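Local coordinates for ancylostoma secreted protein 1 (Necator americanus, PDB 3NT8) that is a secreted two-CAP-domain protein probably associated with the transition of infective hookworm larvae to parasitism, at residues T103-S108 and G168-V173; K67-L72 and N151-E156; L160-K165 and V173-N178; N133-D138 and Q186-T191; K334-G339 and P352-G357. All blocks are in the same frame, centred on the assembly; numbering follows the deposited sequence.

Contact 1 (T103-S108 and G168-V173); sequences TMSWSS and GTKLAV
Trp106 and Leu171 sit side by side on one face of an antiparallel ladder, and this is the close-packed part of the contact. The indole turns CD1 to Leu171 CD2 at 4.0 Å, while Val173 CG2 comes to the ring edge near its plane. Met104, two residues earlier on the same strand, bends at chi2 (69°) and lays CE over one face of the indole, offset toward the rim. NE1 bonds to Thr122 OG1 of helix 119-127, which fixes the ring's rotation, and Lys118 adds a cation-pi contact.

Ser105 and Ser107 are exposed on the opposite face, beside a partly exposed Lys170, while Ala172 of the same face is buried. The polar link here is Lys170 NZ to Ser105 OG at 2.7 Å, made by a lysine chain that stays extended until chi4; NZ has a further, weak bond to Cys89 O.

In the backbone ladder, Trp106 N to Leu171 O is short at 2.8 Å and nearly straight (172°), whereas Met104 N to Val173 O is weak. This edge of the CAP-domain sheet is therefore amphipathic: backbone bonds set the register, apolar groups lie on the side of helix 119-127, and the serine hydroxyls on the solvent side.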
# COMPACT_ATOMS: atom_id res chain seq x y z
N THR A 103 9.16 6.38 -16.97
CA THR A 103 9.26 7.00 -18.28
C THR A 103 10.69 7.52 -18.58
O THR A 103 11.46 7.95 -17.65
CB THR A 103 8.19 8.16 -18.47
OG1 THR A 103 8.21 8.57 -19.83
CG2 THR A 103 8.53 9.37 -17.59
N MET A 104 11.04 7.45 -19.86
CA MET A 104 12.38 7.83 -20.32
C MET A 104 12.27 8.35 -21.74
O MET A 104 11.58 7.77 -22.57
CB MET A 104 13.34 6.65 -20.30
CG MET A 104 14.69 6.95 -20.75
SD MET A 104 15.47 7.99 -19.57
CE MET A 104 17.10 7.98 -20.36
N SER A 105 13.00 9.41 -22.00
CA SER A 105 13.00 10.01 -23.32
C SER A 105 14.41 10.03 -23.91
O SER A 105 15.37 10.43 -23.24
CB SER A 105 12.37 11.41 -23.27
OG SER A 105 12.37 12.00 -24.57
N TRP A 106 14.54 9.58 -25.16
CA TRP A 106 15.82 9.67 -25.88
C TRP A 106 15.74 10.59 -27.08
O TRP A 106 14.71 10.67 -27.77
CB TRP A 106 16.26 8.29 -26.36
CG TRP A 106 16.38 7.29 -25.28
CD1 TRP A 106 15.41 6.43 -24.85
CD2 TRP A 106 17.54 7.03 -24.51
NE1 TRP A 106 15.90 5.65 -23.82
CE2 TRP A 106 17.20 6.00 -23.60
CE3 TRP A 106 18.83 7.56 -24.48
CZ2 TRP A 106 18.11 5.49 -22.68
CZ3 TRP A 106 19.74 7.06 -23.57
CH2 TRP A 106 19.38 6.03 -22.67
N SER A 107 16.84 11.29 -27.36
CA SER A 107 16.92 12.07 -28.58
C SER A 107 18.15 11.72 -29.36
O SER A 107 19.23 11.48 -28.80
CB SER A 107 16.86 13.58 -28.33
OG SER A 107 15.61 13.97 -27.80
N SER A 108 17.98 11.65 -30.67
CA SER A 108 19.12 11.45 -31.55
C SER A 108 18.75 11.95 -32.92
O SER A 108 17.63 11.70 -33.38
CB SER A 108 19.52 9.98 -31.60
OG SER A 108 20.51 9.75 -32.59
N GLY A 168 10.02 10.40 -34.93
CA GLY A 168 11.09 10.99 -35.73
C GLY A 168 12.47 10.86 -35.13
O GLY A 168 13.19 9.92 -35.42
N THR A 169 12.87 11.83 -34.30
CA THR A 169 14.23 11.87 -33.70
C THR A 169 14.14 11.67 -32.20
O THR A 169 15.11 11.86 -31.46
CB THR A 169 15.00 13.22 -33.98
OG1 THR A 169 14.11 14.32 -33.74
CG2 THR A 169 15.52 13.29 -35.41
N LYS A 170 12.94 11.30 -31.75
CA LYS A 170 12.69 11.16 -30.35
C LYS A 170 12.12 9.77 -30.06
O LYS A 170 11.32 9.25 -30.81
CB LYS A 170 11.73 12.28 -29.90
CG LYS A 170 11.40 12.33 -28.40
CD LYS A 170 10.78 13.72 -28.03
CE LYS A 170 10.79 14.10 -26.52
NZ LYS A 170 10.14 13.02 -25.66
N LEU A 171 12.52 9.18 -28.94
CA LEU A 171 12.04 7.84 -28.54
C LEU A 171 11.58 7.87 -27.10
O LEU A 171 12.30 8.26 -26.24
CB LEU A 171 13.15 6.79 -28.70
CG LEU A 171 12.81 5.36 -28.21
CD1 LEU A 171 11.83 4.63 -29.10
CD2 LEU A 171 14.05 4.55 -28.14
N ALA A 172 10.36 7.45 -26.86
CA ALA A 172 9.92 7.37 -25.49
C ALA A 172 9.74 5.88 -25.17
O ALA A 172 9.20 5.12 -26.00
CB ALA A 172 8.62 8.16 -25.31
N VAL A 173 10.30 5.48 -24.03
CA VAL A 173 10.18 4.13 -23.50
C VAL A 173 9.61 4.22 -22.08
O VAL A 173 10.06 5.04 -21.31
CB VAL A 173 11.54 3.43 -23.43
CG1 VAL A 173 11.32 1.98 -22.96
CG2 VAL A 173 12.28 3.52 -24.79

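Contact 2 (K67-L72 and N151-E156); sequences KNMYKL and NMVYSE
Met69 and Ser155 bring together two irregular pieces of the first CAP domain: the loop between strands 66-67 and 73-74, and the turn in which helix 147-153 ends. Tyr154 is the first residue to leave the helical conformation, and Ser155 follows it where the two backbones come closest, at Met69.

A single direct hydrogen bond crosses the contact. Tyr70 N donates it to Ser155 O at 3.2 Å, with 161° at the hydrogen; the donor lies in the carbonyl plane, on a lone pair. The same carbonyl oxygen lies near the plane of the Tyr70 ring, at its edge. That phenol is held from beyond the contact, its OH bonded to Ser207 OG and to Tyr204 N, with the Tyr204 ring packed edge-to-face against it.

Two waters supplement the direct bond. One donates to Lys67 O at 2.9 Å and also bonds Ser155 OG; the other donates to Asn68 O, with only a weak link to the serine. Ser155 OG lies between the backbone N and the carbonyl carbon (chi1 67°), which turns it toward both waters. Arg48 of helix 34-52 ties the same region together, its guanidinium bonding the carbonyls of Tyr70, Met152 and Tyr154.

The apolar share belongs to Met69. Bends at chi2 and chi3 curl its thioether back toward the helix end, so that SD packs on Ser155 CA and the methyl meets Val153 CG2 at 4.1 Å. That methyl also comes close to the backbone, with Met69 CE 3.3 Å from Val153 O.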
# COMPACT_ATOMS: atom_id res chain seq x y z
N LYS A 67 11.31 -11.22 1.41
CA LYS A 67 10.22 -12.17 1.46
C LYS A 67 9.06 -11.57 0.68
O LYS A 67 9.02 -10.33 0.46
CB LYS A 67 9.83 -12.49 2.90
CG LYS A 67 9.45 -11.29 3.77
CD LYS A 67 8.99 -11.79 5.17
CE LYS A 67 8.52 -10.65 6.07
NZ LYS A 67 8.47 -11.01 7.56
N ASN A 68 8.11 -12.41 0.27
CA ASN A 68 6.94 -11.93 -0.50
C ASN A 68 7.32 -11.08 -1.76
O ASN A 68 6.64 -10.14 -2.12
CB ASN A 68 5.99 -11.11 0.42
CG ASN A 68 5.49 -11.90 1.62
OD1 ASN A 68 5.33 -13.12 1.55
ND2 ASN A 68 5.19 -11.21 2.69
N MET A 69 8.44 -11.38 -2.41
CA MET A 69 8.77 -10.68 -3.65
C MET A 69 8.10 -11.37 -4.79
O MET A 69 8.46 -12.52 -5.12
CB MET A 69 10.27 -10.64 -3.89
CG MET A 69 10.67 -9.94 -5.19
SD MET A 69 10.36 -8.16 -5.25
CE MET A 69 11.51 -7.45 -4.07
N TYR A 70 7.09 -10.72 -5.36
CA TYR A 70 6.30 -11.28 -6.48
C TYR A 70 6.92 -11.13 -7.89
O TYR A 70 7.55 -10.11 -8.24
CB TYR A 70 4.82 -10.79 -6.46
CG TYR A 70 3.99 -11.51 -5.43
CD1 TYR A 70 3.06 -12.48 -5.82
CD2 TYR A 70 4.21 -11.32 -4.07
CE1 TYR A 70 2.35 -13.20 -4.93
CE2 TYR A 70 3.47 -12.03 -3.13
CZ TYR A 70 2.55 -12.94 -3.55
OH TYR A 70 1.84 -13.62 -2.57
N LYS A 71 6.79 -12.20 -8.64
CA LYS A 71 7.18 -12.25 -10.05
C LYS A 71 6.11 -11.47 -10.76
O LYS A 71 4.94 -11.65 -10.45
CB LYS A 71 7.17 -13.68 -10.54
CG LYS A 71 7.72 -13.86 -11.93
CD LYS A 71 7.81 -15.36 -12.29
CE LYS A 71 8.49 -15.50 -13.72
NZ LYS A 71 8.40 -16.88 -14.30
N LEU A 72 6.51 -10.62 -11.69
CA LEU A 72 5.57 -9.92 -12.56
C LEU A 72 5.07 -10.79 -13.69
O LEU A 72 5.83 -11.59 -14.24
CB LEU A 72 6.25 -8.62 -13.14
CG LEU A 72 6.84 -7.64 -12.09
CD1 LEU A 72 7.45 -6.31 -12.65
CD2 LEU A 72 5.73 -7.29 -11.11
N ASN A 151 9.27 1.52 -8.32
CA ASN A 151 8.30 0.86 -9.19
C ASN A 151 8.78 -0.47 -9.71
O ASN A 151 8.00 -1.39 -9.81
CB ASN A 151 7.81 1.74 -10.38
CG ASN A 151 7.21 3.05 -9.92
OD1 ASN A 151 6.45 3.05 -8.97
ND2 ASN A 151 7.61 4.18 -10.54
N MET A 152 10.06 -0.58 -10.01
CA MET A 152 10.60 -1.84 -10.56
C MET A 152 10.64 -2.95 -9.51
O MET A 152 10.40 -4.10 -9.84
CB MET A 152 11.99 -1.62 -11.16
CG MET A 152 12.01 -0.65 -12.30
SD MET A 152 13.56 -0.65 -13.29
CE MET A 152 13.65 -2.37 -13.84
N VAL A 153 10.93 -2.58 -8.26
CA VAL A 153 11.30 -3.52 -7.21
C VAL A 153 10.15 -3.82 -6.27
O VAL A 153 10.22 -4.81 -5.50
CB VAL A 153 12.59 -3.03 -6.42
CG1 VAL A 153 12.23 -2.10 -5.33
CG2 VAL A 153 13.34 -4.16 -5.80
N TYR A 154 9.08 -3.00 -6.32
CA TYR A 154 8.06 -3.07 -5.30
C TYR A 154 7.43 -4.44 -5.14
O TYR A 154 6.79 -4.94 -6.04
CB TYR A 154 6.97 -2.00 -5.53
CG TYR A 154 6.02 -1.85 -4.36
CD1 TYR A 154 6.50 -1.44 -3.10
CD2 TYR A 154 4.66 -2.12 -4.50
CE1 TYR A 154 5.61 -1.31 -1.99
CE2 TYR A 154 3.80 -1.96 -3.44
CZ TYR A 154 4.28 -1.58 -2.19
OH TYR A 154 3.37 -1.45 -1.18
N SER A 155 7.56 -5.01 -3.97
CA SER A 155 7.28 -6.44 -3.78
C SER A 155 5.84 -6.86 -4.04
O SER A 155 5.65 -7.96 -4.53
CB SER A 155 7.76 -6.87 -2.41
OG SER A 155 7.02 -6.28 -1.36
N GLU A 156 4.83 -6.02 -3.75
CA GLU A 156 3.44 -6.42 -3.92
C GLU A 156 2.95 -6.28 -5.33
O GLU A 156 1.86 -6.74 -5.66
CB GLU A 156 2.47 -5.59 -3.01
CG GLU A 156 2.79 -5.63 -1.59
CD GLU A 156 1.70 -4.96 -0.74
OE1 GLU A 156 2.12 -4.53 0.34
OE2 GLU A 156 0.50 -4.83 -1.17
O HOH W 1 7.87 -7.69 0.80
O HOH W 2 4.43 -8.47 -1.17

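Contact 3 (L160-K165 and V173-N178); sequences LGCAYK and VSCIYN
Cys162 and Cys175 face each other across a beta hairpin, strands 159-167 and 170-177, in the middle of the first CAP-domain sheet. They form a non-hydrogen-bonded pair, and their disulfide has a chi3 of 100°.

The backbone bonds fall on either side of this bridge. Gly161 and Ile176 exchange both their N-H and C=O groups, Ile176 N to Gly161 O being the shorter at 2.8 Å. Ala163 and Ser174 do likewise with longer bonds of 3.2 Å, each donor lying nearly along the C=O axis. On its other edge the second strand pairs with strand 100-107, where Cys175 bonds to the backbone of Asn102 and Tyr177 to that of Ala100.

Polar side-chain ends find partners beyond the hairpin. Ser174 OG bonds Asn102 O and Gln101 NE2, Tyr164 OH bonds Asp36, and Tyr177 OH bonds His44 NE2 of helix 34-52. These last two fasten the face bearing the disulfide to that helix, whose Phe40 packs on both cysteines.

Around the bridge the filling is apolar. Tyr164 CB rests 3.8 Å from Val173 CG2, and at the far end Leu160 lies alongside Tyr177, with Leu160 CD1 meeting Tyr177 CE1 obliquely at 3.6 Å.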
# COMPACT_ATOMS: atom_id res chain seq x y z
N LEU A 160 2.72 -6.05 -15.09
CA LEU A 160 3.65 -5.18 -15.79
C LEU A 160 3.11 -4.86 -17.20
O LEU A 160 2.58 -5.76 -17.86
CB LEU A 160 5.01 -5.88 -15.95
CG LEU A 160 6.06 -5.08 -16.74
CD1 LEU A 160 6.39 -3.81 -16.04
CD2 LEU A 160 7.34 -5.88 -17.09
N GLY A 161 3.26 -3.61 -17.65
CA GLY A 161 2.93 -3.25 -19.04
C GLY A 161 3.90 -2.23 -19.59
O GLY A 161 4.02 -1.13 -19.03
N CYS A 162 4.61 -2.58 -20.66
CA CYS A 162 5.58 -1.63 -21.22
C CYS A 162 5.37 -1.47 -22.75
O CYS A 162 4.85 -2.40 -23.40
CB CYS A 162 7.04 -2.01 -20.92
SG CYS A 162 7.54 -2.51 -19.27
N ALA A 163 5.84 -0.33 -23.29
CA ALA A 163 5.77 0.02 -24.69
C ALA A 163 6.79 1.14 -25.01
O ALA A 163 7.13 1.89 -24.12
CB ALA A 163 4.30 0.45 -25.05
N TYR A 164 7.33 1.19 -26.24
CA TYR A 164 8.09 2.36 -26.73
C TYR A 164 7.37 2.94 -27.98
O TYR A 164 6.50 2.29 -28.52
CB TYR A 164 9.56 2.06 -27.01
CG TYR A 164 9.76 0.93 -28.01
CD1 TYR A 164 9.45 1.10 -29.38
CD2 TYR A 164 10.17 -0.30 -27.57
CE1 TYR A 164 9.59 0.04 -30.28
CE2 TYR A 164 10.30 -1.36 -28.45
CZ TYR A 164 10.00 -1.18 -29.81
OH TYR A 164 10.11 -2.23 -30.67
N LYS A 165 7.65 4.20 -28.33
CA LYS A 165 7.17 4.82 -29.56
C LYS A 165 8.25 5.70 -30.12
O LYS A 165 8.79 6.50 -29.38
CB LYS A 165 5.94 5.66 -29.28
CG LYS A 165 5.26 6.23 -30.50
CD LYS A 165 4.65 5.18 -31.40
CE LYS A 165 3.95 5.95 -32.57
NZ LYS A 165 3.09 5.11 -33.49
N VAL A 173 10.30 5.48 -24.03
CA VAL A 173 10.18 4.13 -23.50
C VAL A 173 9.61 4.22 -22.08
O VAL A 173 10.06 5.04 -21.31
CB VAL A 173 11.54 3.43 -23.43
CG1 VAL A 173 11.32 1.98 -22.96
CG2 VAL A 173 12.28 3.52 -24.79
N SER A 174 8.60 3.42 -21.78
CA SER A 174 7.77 3.62 -20.59
C SER A 174 7.21 2.26 -20.11
O SER A 174 7.02 1.38 -20.87
CB SER A 174 6.62 4.64 -20.81
OG SER A 174 5.93 4.94 -19.56
N CYS A 175 6.98 2.13 -18.81
CA CYS A 175 6.40 0.91 -18.21
C CYS A 175 5.48 1.43 -17.15
O CYS A 175 5.78 2.45 -16.52
CB CYS A 175 7.47 0.00 -17.53
SG CYS A 175 8.63 -0.86 -18.58
N ILE A 176 4.35 0.73 -16.99
CA ILE A 176 3.38 1.00 -15.93
C ILE A 176 3.22 -0.25 -15.08
O ILE A 176 3.48 -1.36 -15.56
CB ILE A 176 1.96 1.43 -16.47
CG1 ILE A 176 1.51 0.57 -17.62
CG2 ILE A 176 1.92 2.87 -16.88
CD1 ILE A 176 0.07 0.72 -17.86
N TYR A 177 2.82 -0.05 -13.83
CA TYR A 177 2.88 -1.13 -12.81
C TYR A 177 1.64 -1.04 -11.97
O TYR A 177 1.25 0.05 -11.61
CB TYR A 177 4.09 -0.93 -11.88
CG TYR A 177 5.40 -0.81 -12.59
CD1 TYR A 177 6.29 -1.90 -12.65
CD2 TYR A 177 5.80 0.38 -13.14
CE1 TYR A 177 7.51 -1.76 -13.26
CE2 TYR A 177 7.03 0.51 -13.75
CZ TYR A 177 7.88 -0.56 -13.80
OH TYR A 177 9.06 -0.49 -14.44
N ASN A 178 1.03 -2.17 -11.62
CA ASN A 178 -0.16 -2.16 -10.82
C ASN A 178 0.10 -2.01 -9.30
O ASN A 178 -0.76 -2.38 -8.48
CB ASN A 178 -0.99 -3.43 -11.07
CG ASN A 178 -0.31 -4.72 -10.51
OD1 ASN A 178 0.91 -4.76 -10.32
ND2 ASN A 178 -1.12 -5.77 -10.28

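Contact 4 (N133-D138 and Q186-T191); sequences NGVGPD and QPMWET
Val135 meets Met188 tip to tip, and their meeting is the apolar centre of this contact, made by a loop of the first CAP domain. Just before it, Gly134 leaves helix 129-133 with a positive phi (101°), a conformation suited to glycine; Val135, next along, points toward the 186-191 segment. Val135 CG1 lies 3.7 Å from Met188 CE, with CG2 of the same valine only slightly farther from that methyl. The methionine chain runs out extended and bends at its last torsion (chi3 -70°), bringing the methyl up to the valine fork. Val135 CG1 also approaches Trp189 CH2 obliquely at 4.4 Å.

Further on, a water links the segments: Pro137 O accepts a hydrogen bond from it at 2.6 Å, and it also bonds Thr191 OG1 at 2.8 Å. At Asp138 the backbone makes a van der Waals touch, its carbonyl O lying 3.7 Å from Pro187 CB. No direct hydrogen bond joins the two segments, but the neighbouring Asn139 supplies some: its ND2 bonds Trp189 O and Thr191 OG1.

Val135, Met188 and Trp189 pack on helix 147-153, Phe149 touching the valine and the indole, while Glu190 pairs with Lys67 in a small two-stranded antiparallel sheet, 66-67 with 190-191.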
# COMPACT_ATOMS: atom_id res chain seq x y z
N ASN A 133 22.44 5.85 -5.15
CA ASN A 133 21.99 6.60 -3.95
C ASN A 133 21.92 5.82 -2.63
O ASN A 133 22.14 6.36 -1.55
CB ASN A 133 20.61 7.19 -4.22
CG ASN A 133 20.63 8.16 -5.37
OD1 ASN A 133 21.25 9.23 -5.28
ND2 ASN A 133 19.95 7.79 -6.49
N GLY A 134 21.55 4.56 -2.73
CA GLY A 134 21.52 3.66 -1.60
C GLY A 134 20.07 3.58 -1.20
O GLY A 134 19.27 4.37 -1.66
N VAL A 135 19.76 2.62 -0.34
CA VAL A 135 18.42 2.38 0.18
C VAL A 135 18.58 2.29 1.72
O VAL A 135 19.51 1.62 2.22
CB VAL A 135 17.84 1.05 -0.36
CG1 VAL A 135 16.57 0.66 0.34
CG2 VAL A 135 17.55 1.10 -1.89
N GLY A 136 17.70 3.00 2.44
CA GLY A 136 17.57 2.95 3.90
C GLY A 136 17.42 1.56 4.58
O GLY A 136 16.97 0.59 3.95
N PRO A 137 17.78 1.47 5.89
CA PRO A 137 17.94 0.17 6.58
C PRO A 137 16.67 -0.74 6.60
O PRO A 137 16.83 -2.00 6.77
CB PRO A 137 18.39 0.57 8.00
CG PRO A 137 17.78 1.99 8.21
CD PRO A 137 17.92 2.63 6.82
N ASP A 138 15.47 -0.15 6.44
CA ASP A 138 14.21 -0.90 6.39
C ASP A 138 13.65 -1.01 4.92
O ASP A 138 12.51 -1.43 4.70
CB ASP A 138 13.18 -0.28 7.32
CG ASP A 138 13.62 -0.25 8.79
OD1 ASP A 138 14.45 -1.10 9.21
OD2 ASP A 138 13.09 0.63 9.53
N GLN A 186 7.18 4.06 3.25
CA GLN A 186 6.64 2.69 3.03
C GLN A 186 7.78 1.81 2.51
O GLN A 186 8.54 2.25 1.66
CB GLN A 186 5.51 2.70 2.00
CG GLN A 186 5.07 1.31 1.46
CD GLN A 186 4.00 1.42 0.37
OE1 GLN A 186 4.32 1.78 -0.78
NE2 GLN A 186 2.73 1.14 0.73
N PRO A 187 7.93 0.59 3.05
CA PRO A 187 8.99 -0.30 2.61
C PRO A 187 8.74 -0.81 1.21
O PRO A 187 7.62 -1.23 0.86
CB PRO A 187 8.98 -1.44 3.62
CG PRO A 187 7.63 -1.30 4.36
CD PRO A 187 7.33 0.16 4.33
N MET A 188 9.78 -0.72 0.39
CA MET A 188 9.70 -1.22 -0.99
C MET A 188 9.51 -2.74 -0.94
O MET A 188 8.79 -3.29 -1.78
CB MET A 188 10.93 -0.82 -1.78
CG MET A 188 10.90 0.65 -2.09
SD MET A 188 12.29 1.33 -2.96
CE MET A 188 13.54 1.23 -1.67
N TRP A 189 10.09 -3.38 0.09
CA TRP A 189 9.92 -4.82 0.33
C TRP A 189 10.26 -5.10 1.80
O TRP A 189 10.94 -4.29 2.50
CB TRP A 189 10.83 -5.69 -0.64
CG TRP A 189 12.33 -5.53 -0.37
CD1 TRP A 189 13.11 -6.27 0.52
CD2 TRP A 189 13.24 -4.60 -0.99
NE1 TRP A 189 14.43 -5.87 0.46
CE2 TRP A 189 14.54 -4.84 -0.45
CE3 TRP A 189 13.09 -3.60 -1.95
CZ2 TRP A 189 15.65 -4.08 -0.81
CZ3 TRP A 189 14.21 -2.87 -2.33
CH2 TRP A 189 15.47 -3.09 -1.73
N GLU A 190 9.86 -6.28 2.27
CA GLU A 190 10.17 -6.65 3.65
C GLU A 190 11.38 -7.51 3.70
O GLU A 190 11.52 -8.44 2.93
CB GLU A 190 8.96 -7.32 4.31
CG GLU A 190 7.85 -6.30 4.64
CD GLU A 190 6.69 -6.90 5.42
OE1 GLU A 190 6.17 -7.98 5.04
OE2 GLU A 190 6.29 -6.25 6.42
N THR A 191 12.30 -7.17 4.58
CA THR A 191 13.51 -8.00 4.77
C THR A 191 13.10 -9.42 5.27
O THR A 191 12.34 -9.57 6.25
CB THR A 191 14.56 -7.29 5.69
OG1 THR A 191 14.79 -5.95 5.25
CG2 THR A 191 15.89 -7.98 5.66
O HOH W 3 16.39 -4.53 7.10

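Contact 5 (K334-G339 and P352-G357); sequences KEYGVG and PNMQIG
Tyr336 lays one face of its ring on the backbone of Met354, whose CA stands 3.9 Å from the ring centroid and only 9° off the normal, a CH-pi contact over the centre. The opposite face is taken by CB of its own neighbour Glu335. Around the first face the 352-357 segment curves on: Gln355 N also lies over it, Asn353 O comes in obliquely, and Gln355 O approaches Tyr336 CD2 at 3.1 Å.

The methionine side chain crosses the tyrosine obliquely. Its CG, anti to the carbonyl carbon (chi1 -75°), is set against the ring, with Met354 CG 3.2 Å from Tyr336 CD1. Beyond CG the chain is extended, which carries the sulfur past the ring: SD sits 5.0 Å from the centroid and well off the normal, a Met-aromatic contact.

A second patch lies deeper. Ile356, at the N-cap position of helix 357-363, points toward the 334-339 segment; its CG1 meets Val338 CG2 at 3.9 Å, the two side chains crossing at about a right angle. Ile356 CD1 reaches the backbone too, 3.2 Å from Gly337 O. Gly337, the first residue after helix 332-335 to leave helical angles, has a positive phi and makes the turn between tyrosine and valine.

No hydrogen bond joins the segments directly. Arg351 instead bonds the carbonyls of Tyr336 and Gly337, and Asp259 receives Val338 N and Gly339 N. The second CAP domain thus joins these loops by aromatic and aliphatic packing, while four backbone groups of the 336-339 turn are bonded by Arg351 and Asp259.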
# COMPACT_ATOMS: atom_id res chain seq x y z
N LYS A 334 4.91 5.67 14.82
CA LYS A 334 6.34 5.44 14.71
C LYS A 334 7.01 6.67 14.08
O LYS A 334 8.24 6.85 14.22
CB LYS A 334 6.60 4.18 13.89
CG LYS A 334 5.97 4.21 12.48
CD LYS A 334 6.60 3.03 11.58
CE LYS A 334 6.03 1.67 12.03
NZ LYS A 334 4.56 1.70 11.87
N GLU A 335 6.22 7.51 13.39
CA GLU A 335 6.79 8.70 12.75
C GLU A 335 6.90 9.93 13.64
O GLU A 335 7.95 10.61 13.66
CB GLU A 335 6.10 8.99 11.42
CG GLU A 335 6.54 7.96 10.38
CD GLU A 335 6.05 8.29 8.99
OE1 GLU A 335 5.99 9.50 8.70
OE2 GLU A 335 5.74 7.35 8.19
N TYR A 336 5.82 10.20 14.39
CA TYR A 336 5.72 11.39 15.19
C TYR A 336 5.72 11.13 16.68
O TYR A 336 6.40 11.80 17.41
CB TYR A 336 4.48 12.23 14.77
CG TYR A 336 4.39 12.52 13.26
CD1 TYR A 336 5.37 13.28 12.61
CD2 TYR A 336 3.32 12.08 12.50
CE1 TYR A 336 5.29 13.58 11.20
CE2 TYR A 336 3.21 12.39 11.09
CZ TYR A 336 4.21 13.14 10.46
OH TYR A 336 4.15 13.46 9.10
N GLY A 337 4.91 10.17 17.11
CA GLY A 337 4.99 9.65 18.45
C GLY A 337 3.87 10.14 19.34
O GLY A 337 3.26 11.16 19.07
N VAL A 338 3.66 9.41 20.44
CA VAL A 338 2.69 9.76 21.48
C VAL A 338 3.37 9.94 22.86
O VAL A 338 3.12 10.93 23.56
CB VAL A 338 1.59 8.70 21.60
CG1 VAL A 338 0.77 8.94 22.86
CG2 VAL A 338 0.65 8.75 20.34
N GLY A 339 4.20 8.97 23.26
CA GLY A 339 4.90 9.02 24.54
C GLY A 339 4.27 8.03 25.54
O GLY A 339 3.23 7.49 25.25
N PRO A 352 4.12 21.16 14.94
CA PRO A 352 4.16 21.64 13.56
C PRO A 352 4.50 20.49 12.60
O PRO A 352 5.51 19.82 12.80
CB PRO A 352 5.27 22.70 13.61
CG PRO A 352 5.25 23.17 15.12
CD PRO A 352 5.02 21.89 15.85
N ASN A 353 3.60 20.22 11.65
CA ASN A 353 3.81 19.25 10.53
C ASN A 353 3.77 17.82 11.00
O ASN A 353 4.41 16.93 10.44
CB ASN A 353 5.12 19.54 9.76
CG ASN A 353 5.00 20.76 8.88
OD1 ASN A 353 4.36 20.72 7.82
ND2 ASN A 353 5.62 21.86 9.30
N MET A 354 2.99 17.61 12.05
CA MET A 354 2.91 16.32 12.72
C MET A 354 1.45 16.09 13.06
O MET A 354 0.86 16.83 13.88
CB MET A 354 3.76 16.34 14.01
CG MET A 354 5.23 16.26 13.82
SD MET A 354 6.13 15.96 15.37
CE MET A 354 7.82 16.11 14.79
N GLN A 355 0.85 15.09 12.41
CA GLN A 355 -0.52 14.68 12.78
C GLN A 355 -0.52 13.31 13.43
O GLN A 355 0.26 12.47 13.03
CB GLN A 355 -1.47 14.72 11.58
CG GLN A 355 -1.69 16.13 11.05
CD GLN A 355 -2.63 16.15 9.87
OE1 GLN A 355 -2.37 15.53 8.85
NE2 GLN A 355 -3.74 16.86 10.00
N ILE A 356 -1.40 13.09 14.41
CA ILE A 356 -1.37 11.84 15.17
C ILE A 356 -2.78 11.25 15.34
O ILE A 356 -2.97 10.14 15.84
CB ILE A 356 -0.66 12.10 16.53
CG1 ILE A 356 -0.20 10.82 17.18
CG2 ILE A 356 -1.55 13.00 17.48
CD1 ILE A 356 1.19 10.42 16.70
N GLY A 357 -3.77 11.99 14.88
CA GLY A 357 -5.15 11.69 15.22
C GLY A 357 -5.73 10.52 14.46
O GLY A 357 -6.70 9.93 14.90

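In the fold
Contacts 1 and 3 belong to one sheet of the first CAP domain: strand 170-177 lies between 100-107 and 159-167, both contacts use Val173, and their centres are 14 Å apart. Contact 2 touches contact 3 through Leu72 and Leu160, and through helix 147-153 against Tyr177. Contact 4 lies about 12 Å from contact 2, centre to centre, joined by backbone pairing of Ser155 with Met188 and Lys67 with Glu190. Along the chain the segments of contacts 1, 2 and 4 alternate, so distant stretches interlock. Contact 5 follows them all, in the second CAP domain, with nearest atoms about 6 Å from contact 4 and centres about 44 Å from contact 1.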